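Local coordinates for uncharacterized protein A6V7T0 (Pseudomonas aeruginosa, PDB 3K12) that is of unknown function but belongs to the YjgF-like family of small alpha/beta proteins that assemble as trimers, as three copies do here, at residues 4-7 with 12-15; 24-29 with 43-48. One frame throughout, in Å; residues are numbered along the deposited sequence. Where two conformers were deposited one is given.

Interaction 1. Residues 4-7 with 12-15; sequences RFEV and AEMA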
ATOM      1  N   ARG D   4      19.573   2.509  -3.141  1.00 15.47           N
ATOM      2  CA  ARG D   4      19.067   1.804  -1.992  1.00 15.25           C
ATOM      3  C   ARG D   4      19.895   2.089  -0.755  1.00 15.35           C
ATOM      4  O   ARG D   4      21.129   2.284  -0.836  1.00 15.94           O
ATOM      5  CB  ARG D   4      19.065   0.300  -2.244  1.00 15.24           C
ATOM      6  CG  ARG D   4      18.039  -0.079  -3.287  1.00 16.33           C
ATOM      7  CD  ARG D   4      18.037  -1.582  -3.507  1.00 17.59           C
ATOM      8  NE  ARG D   4      16.969  -1.974  -4.435  1.00 19.55           N
ATOM      9  CZ  ARG D   4      17.122  -1.966  -5.744  1.00 16.11           C
ATOM     10  NH1 ARG D   4      18.275  -1.579  -6.285  1.00 18.79           N
ATOM     11  NH2 ARG D   4      16.109  -2.332  -6.534  1.00 13.98           N
ATOM     12  N   PHE D   5      19.221   2.051   0.388  1.00 14.71           N
ATOM     13  CA  PHE D   5      19.819   2.396   1.690  1.00 14.52           C
ATOM     14  C   PHE D   5      19.494   1.348   2.730  1.00 14.70           C
ATOM     15  O   PHE D   5      18.355   0.864   2.806  1.00 13.86           O
ATOM     16  CB  PHE D   5      19.374   3.818   2.141  1.00 14.37           C
ATOM     17  CG  PHE D   5      19.635   4.874   1.094  1.00 15.79           C
ATOM     18  CD1 PHE D   5      18.749   5.058   0.022  1.00 17.44           C
ATOM     19  CD2 PHE D   5      20.791   5.657   1.140  1.00 19.95           C
ATOM     20  CE1 PHE D   5      19.007   5.987  -0.976  1.00 18.24           C
ATOM     21  CE2 PHE D   5      21.051   6.605   0.138  1.00 20.69           C
ATOM     22  CZ  PHE D   5      20.150   6.776  -0.918  1.00 21.31           C
ATOM     23  N   GLU D   6      20.477   0.999   3.554  1.00 14.48           N
ATOM     24  CA  GLU D   6      20.335   0.035   4.622  1.00 14.76           C
ATOM     25  C   GLU D   6      19.824  -1.301   4.061  1.00 15.22           C
ATOM     26  O   GLU D   6      18.718  -1.754   4.356  1.00 16.31           O
ATOM     27  CB  GLU D   6      19.452   0.589   5.760  1.00 16.13           C
ATOM     28  CG  GLU D   6      20.119   1.771   6.449  1.00 18.83           C
ATOM     29  CD  GLU D   6      19.299   2.402   7.569  1.00 22.44           C
ATOM     30  OE1 GLU D   6      18.445   1.726   8.171  1.00 25.99           O
ATOM     31  OE2 GLU D   6      19.550   3.584   7.843  1.00 27.42           O
ATOM     32  N   VAL D   7      20.685  -1.909   3.238  1.00 15.53           N
ATOM     33  CA  VAL D   7      20.311  -3.061   2.409  1.00 17.17           C
ATOM     34  C   VAL D   7      20.953  -4.327   2.921  1.00 17.63           C
ATOM     35  O   VAL D   7      22.152  -4.341   3.253  1.00 19.98           O
ATOM     36  CB  VAL D   7      20.726  -2.857   0.944  1.00 17.77           C
ATOM     37  CG1 VAL D   7      20.012  -3.874   0.047  1.00 19.28           C
ATOM     38  CG2 VAL D   7      20.370  -1.476   0.495  1.00 19.90           C
ATOM     39  N   ALA D  12      15.818  -3.722   1.388  1.00 12.39           N
ATOM     40  CA  ALA D  12      16.377  -2.382   1.600  1.00 11.47           C
ATOM     41  C   ALA D  12      15.403  -1.672   2.531  1.00 11.60           C
ATOM     42  O   ALA D  12      14.184  -1.791   2.361  1.00 12.14           O
ATOM     43  CB  ALA D  12      16.449  -1.636   0.324  1.00 12.72           C
ATOM     44  N   GLU D  13      15.909  -0.910   3.509  1.00 11.60           N
ATOM     45  CA  GLU D  13      15.000  -0.094   4.296  1.00 12.55           C
ATOM     46  C   GLU D  13      14.355   1.001   3.447  1.00 11.83           C
ATOM     47  O   GLU D  13      13.197   1.382   3.686  1.00 12.46           O
ATOM     48  CB  GLU D  13      15.768   0.530   5.470  1.00 13.79           C
ATOM     49  CG  GLU D  13      16.240  -0.479   6.509  1.00 15.42           C
ATOM     50  CD  GLU D  13      15.138  -1.397   7.028  1.00 22.55           C
ATOM     51  OE1 GLU D  13      14.061  -0.902   7.385  1.00 25.08           O
ATOM     52  OE2 GLU D  13      15.353  -2.621   7.061  1.00 28.09           O
HETATM   53  N   MSE D  14      15.114   1.522   2.498  1.00 10.69           N
HETATM   54  CA  MSE D  14      14.676   2.605   1.672  1.00 10.85           C
HETATM   55  C   MSE D  14      15.193   2.484   0.247  1.00 11.42           C
HETATM   56  O   MSE D  14      16.345   2.101   0.030  1.00 12.57           O
HETATM   57  CB  MSE D  14      15.087   3.952   2.324  1.00 11.76           C
HETATM   58  CG  MSE D  14      14.735   5.163   1.496  1.00  9.99           C
HETATM   59 SE   MSE D  14      15.013   6.843   2.433  1.00 19.74          SE
HETATM   60  CE  MSE D  14      16.946   6.663   2.856  1.00 13.68           C
ATOM     61  N   ALA D  15      14.361   2.835  -0.718  1.00 11.33           N
ATOM     62  CA  ALA D  15      14.767   2.894  -2.117  1.00 12.77           C
ATOM     63  C   ALA D  15      14.343   4.226  -2.708  1.00 13.92           C
ATOM     64  O   ALA D  15      13.196   4.674  -2.486  1.00 14.50           O
ATOM     65  CB  ALA D  15      14.177   1.711  -2.938  1.00 14.01           C
TER
HETATM   66  O   HOH W   1      17.520  -3.776   5.981  1.00 28.23           O
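The carbonyl oxygen of Phe5 takes two amide hydrogens from the opposite strand, weak bonds from Met14 N at 3.3 Å and Glu13 N. Two residues facing one in this way make a classic beta bulge, set in the antiparallel hairpin of strands 3-7 and 12-17. The chain turns a corner at Glu6, ahead of the hairpin's loop, and again at Glu13, after it. Glu13 N also donates to Glu6 O at 3.1 Å, reaching it from above the carbonyl plane, and a water lies within hydrogen-bonding distance of both Glu6 O and Glu13 OE2. On the regular side of the bulge, Phe5 N gives Met14 O a bond of 2.9 Å. The two glutamates meet through their aliphatic parts, Glu6 CB against Glu13 CG at 3.5 Å. Their like-charged carboxylates do not touch, and Glu6 OE2 forms a salt bridge with Arg48. One face of the hairpin carries Arg4, Val7, Ala12 and Ala15, turned toward the second subunit; the small alanines probably let that chain pack close, and Arg4 NH2 bonds to Val60 O of the second subunit. Phe5 and Met14, a selenomethionine here, share the other face near helix 35-52. Met14 leaves its backbone with CG anti to N (chi1 177°) and bends at its last torsion, which brings methyl CE obliquely against the Phe5 ring, 3.7 Å from Phe5 CG.

Interaction 2. Residues 24-29 with 43-48; sequences GGQVAD and LENIDR
Two side-chain amides, those of Gln26 and Asn45, meet with their planes 26° apart, and Asn45 ND2 donates to Gln26 OE1 at 2.8 Å. The acceptor lies in the plane of the Asn45 amide, while the donor is tilted 28° from the carbonyl plane of Gln26. At the other end of the Asn45 amide, OD1 sits in plane at the edge of the Arg48 guanidinium, gripped side-on by NE at 3.1 Å and NH1 at 2.9 Å. Both nitrogens come from the same face of the Asn45 plane. Two bonds to one atom, from an arginine one turn along, probably restrain the amide's rotation and may polarise it toward donation. An amide suits both positions because it can give and accept at once: Gln26 NE2 turns back to Gly24 O with a bond of 3.3 Å. The fold in the Gln26 chain at chi2 (-60°) lets the amide do this while its CG rests on Ile46 CG1, 3.9 Å away. This polar and apolar pairing joins strand 20-26, at Gln26, to the middle of helix 35-52, in the alpha/beta layering of the YjgF-like fold. Ile46 continues onto Val110 of strand 106-113, and Leu43 reaches Val79 and Trp83 of helix 73-83.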
ATOM      1  N   GLY D  24      10.154   0.840   3.387  1.00 11.42           N
ATOM      2  CA  GLY D  24       9.493  -0.416   3.708  1.00 12.15           C
ATOM      3  C   GLY D  24       8.914  -0.466   5.104  1.00 12.06           C
ATOM      4  O   GLY D  24       8.979   0.542   5.841  1.00 14.34           O
ATOM      5  N   GLY D  25       8.402  -1.622   5.492  1.00 12.67           N
ATOM      6  CA  GLY D  25       7.697  -1.767   6.752  1.00 13.13           C
ATOM      7  C   GLY D  25       8.531  -1.303   7.925  1.00 13.08           C
ATOM      8  O   GLY D  25       9.654  -1.789   8.159  1.00 14.41           O
ATOM      9  N   GLN D  26       7.994  -0.333   8.646  1.00 12.36           N
ATOM     10  CA  GLN D  26       8.677   0.247   9.806  1.00 13.03           C
ATOM     11  C   GLN D  26       7.975  -0.146  11.086  1.00 13.04           C
ATOM     12  O   GLN D  26       6.768   0.102  11.245  1.00 13.11           O
ATOM     13  CB  GLN D  26       8.660   1.768   9.689  1.00 13.46           C
ATOM     14  CG  GLN D  26       9.525   2.320   8.553  1.00 13.87           C
ATOM     15  CD  GLN D  26      10.971   1.945   8.718  1.00 18.67           C
ATOM     16  OE1 GLN D  26      11.562   2.212   9.749  1.00 22.64           O
ATOM     17  NE2 GLN D  26      11.553   1.302   7.699  1.00 18.71           N
ATOM     18  N   VAL D  27       8.731  -0.741  12.015  1.00 13.30           N
ATOM     19  CA  VAL D  27       8.211  -1.125  13.338  1.00 15.03           C
ATOM     20  C   VAL D  27       9.147  -0.565  14.418  1.00 15.96           C
ATOM     21  O   VAL D  27      10.247  -0.124  14.105  1.00 15.99           O
ATOM     22  CB  VAL D  27       8.086  -2.643  13.499  1.00 16.14           C
ATOM     23  CG1 VAL D  27       7.133  -3.202  12.443  1.00 17.38           C
ATOM     24  CG2 VAL D  27       9.459  -3.302  13.377  1.00 18.02           C
ATOM     25  N   ALA D  28       8.698  -0.574  15.668  1.00 17.27           N
ATOM     26  CA  ALA D  28       9.491   0.015  16.753  1.00 19.22           C
ATOM     27  C   ALA D  28      10.698  -0.858  17.065  1.00 20.64           C
ATOM     28  O   ALA D  28      10.554  -2.055  17.276  1.00 21.21           O
ATOM     29  CB  ALA D  28       8.624   0.162  18.005  1.00 18.32           C
ATOM     30  N   ASP D  29      11.875  -0.236  17.104  1.00 22.96           N
ATOM     31  CA  ASP D  29      13.105  -0.909  17.555  1.00 25.67           C
ATOM     32  C   ASP D  29      12.949  -1.501  18.960  1.00 25.98           C
ATOM     33  O   ASP D  29      13.463  -2.587  19.247  1.00 26.42           O
ATOM     34  CB  ASP D  29      14.264   0.078  17.569  1.00 26.23           C
ATOM     35  CG  ASP D  29      14.954   0.193  16.225  1.00 31.08           C
ATOM     36  OD1 ASP D  29      14.699  -0.649  15.332  1.00 34.64           O
ATOM     37  OD2 ASP D  29      15.772   1.134  16.062  1.00 36.41           O
ATOM     38  N   LEU D  43       7.933   7.031  13.568  1.00 12.07           N
ATOM     39  CA  LEU D  43       7.988   8.286  12.873  1.00 13.53           C
ATOM     40  C   LEU D  43       9.363   8.925  12.947  1.00 13.04           C
ATOM     41  O   LEU D  43       9.789   9.578  11.989  1.00 13.10           O
ATOM     42  CB  LEU D  43       6.906   9.254  13.372  1.00 13.45           C
ATOM     43  CG  LEU D  43       5.466   8.801  13.036  1.00 13.76           C
ATOM     44  CD1 LEU D  43       4.472   9.647  13.863  1.00 16.33           C
ATOM     45  CD2 LEU D  43       5.190   9.005  11.569  1.00 15.53           C
ATOM     46  N   GLU D  44      10.064   8.740  14.084  1.00 14.71           N
ATOM     47  CA  GLU D  44      11.425   9.270  14.133  0.50 15.06           C
ATOM     48  C   GLU D  44      12.366   8.554  13.164  1.00 14.69           C
ATOM     49  O   GLU D  44      13.187   9.215  12.510  1.00 15.02           O
ATOM     50  CB  GLU D  44      12.028   9.242  15.528  0.50 15.95           C
ATOM     51  CG  GLU D  44      13.456   9.728  15.451  0.50 16.41           C
ATOM     52  CD  GLU D  44      14.065  10.028  16.773  0.50 20.64           C
ATOM     53  OE1 GLU D  44      14.682  11.111  16.893  0.50 17.83           O
ATOM     54  OE2 GLU D  44      13.938   9.171  17.668  0.50 22.95           O
ATOM     55  N   ASN D  45      12.247   7.235  13.050  1.00 14.15           N
ATOM     56  CA  ASN D  45      13.119   6.526  12.112  1.00 13.86           C
ATOM     57  C   ASN D  45      12.792   6.910  10.663  1.00 12.66           C
ATOM     58  O   ASN D  45      13.697   7.090   9.826  1.00 12.40           O
ATOM     59  CB  ASN D  45      13.020   5.010  12.270  1.00 14.39           C
ATOM     60  CG  ASN D  45      14.188   4.295  11.587  1.00 17.75           C
ATOM     61  OD1 ASN D  45      15.364   4.590  11.891  1.00 21.00           O
ATOM     62  ND2 ASN D  45      13.892   3.372  10.656  1.00 20.37           N
ATOM     63  N   ILE D  46      11.498   7.095  10.356  1.00 12.88           N
ATOM     64  CA  ILE D  46      11.124   7.642   9.054  1.00 13.17           C
ATOM     65  C   ILE D  46      11.762   9.001   8.790  1.00 12.65           C
ATOM     66  O   ILE D  46      12.261   9.278   7.708  1.00 14.31           O
ATOM     67  CB  ILE D  46       9.578   7.656   8.878  1.00 13.25           C
ATOM     68  CG1 ILE D  46       9.055   6.209   8.775  1.00 13.61           C
ATOM     69  CG2 ILE D  46       9.148   8.440   7.655  1.00 14.30           C
ATOM     70  CD1 ILE D  46       7.567   6.059   9.140  1.00 14.14           C
ATOM     71  N   ASP D  47      11.729   9.856   9.821  1.00 13.62           N
ATOM     72  CA  ASP D  47      12.311  11.195   9.716  1.00 13.99           C
ATOM     73  C   ASP D  47      13.791  11.115   9.351  1.00 12.35           C
ATOM     74  O   ASP D  47      14.270  11.849   8.506  1.00 12.82           O
ATOM     75  CB  ASP D  47      12.148  11.961  11.057  1.00 14.12           C
ATOM     76  CG  ASP D  47      11.750  13.419  10.857  1.00 16.40           C
ATOM     77  OD1 ASP D  47      10.806  13.693  10.124  1.00 17.04           O
ATOM     78  OD2 ASP D  47      12.341  14.316  11.499  1.00 17.71           O
ATOM     79  N   ARG D  48      14.496  10.233  10.053  1.00 12.82           N
ATOM     80  CA  ARG D  48      15.956  10.065   9.872  1.00 13.95           C
ATOM     81  C   ARG D  48      16.226   9.604   8.452  1.00 13.28           C
ATOM     82  O   ARG D  48      17.079  10.154   7.769  1.00 14.38           O
ATOM     83  CB  ARG D  48      16.501   9.076  10.870  1.00 15.58           C
ATOM     84  CG  ARG D  48      17.971   8.743  10.679  1.00 17.51           C
ATOM     85  CD  ARG D  48      18.423   7.646  11.623  1.00 19.85           C
ATOM     86  NE  ARG D  48      17.836   6.355  11.296  1.00 21.20           N
ATOM     87  CZ  ARG D  48      18.258   5.568  10.297  1.00 21.52           C
ATOM     88  NH1 ARG D  48      17.664   4.412  10.080  1.00 24.00           N
ATOM     89  NH2 ARG D  48      19.264   5.927   9.514  1.00 23.06           N
TER

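From the N terminus, strand 3-7 leads into a short loop and returns as strand 12-17, so interaction 1 closes the first hairpin. The chain then turns into strand 20-26, and interaction 2 closes a longer loop when helix 35-52 comes back beside that strand. The two contacts follow in series, neither enclosing nor crossing the other. They are nevertheless joined: strands 12-17 and 20-26 are sheet neighbours, with a probable hydrogen bond from Gly24 N to Glu13 O, and Arg48 of the helix bridges to Glu6. The hairpin that ends the sheet within this chain is thereby tied to the helix, and both contacts also reach the second subunit.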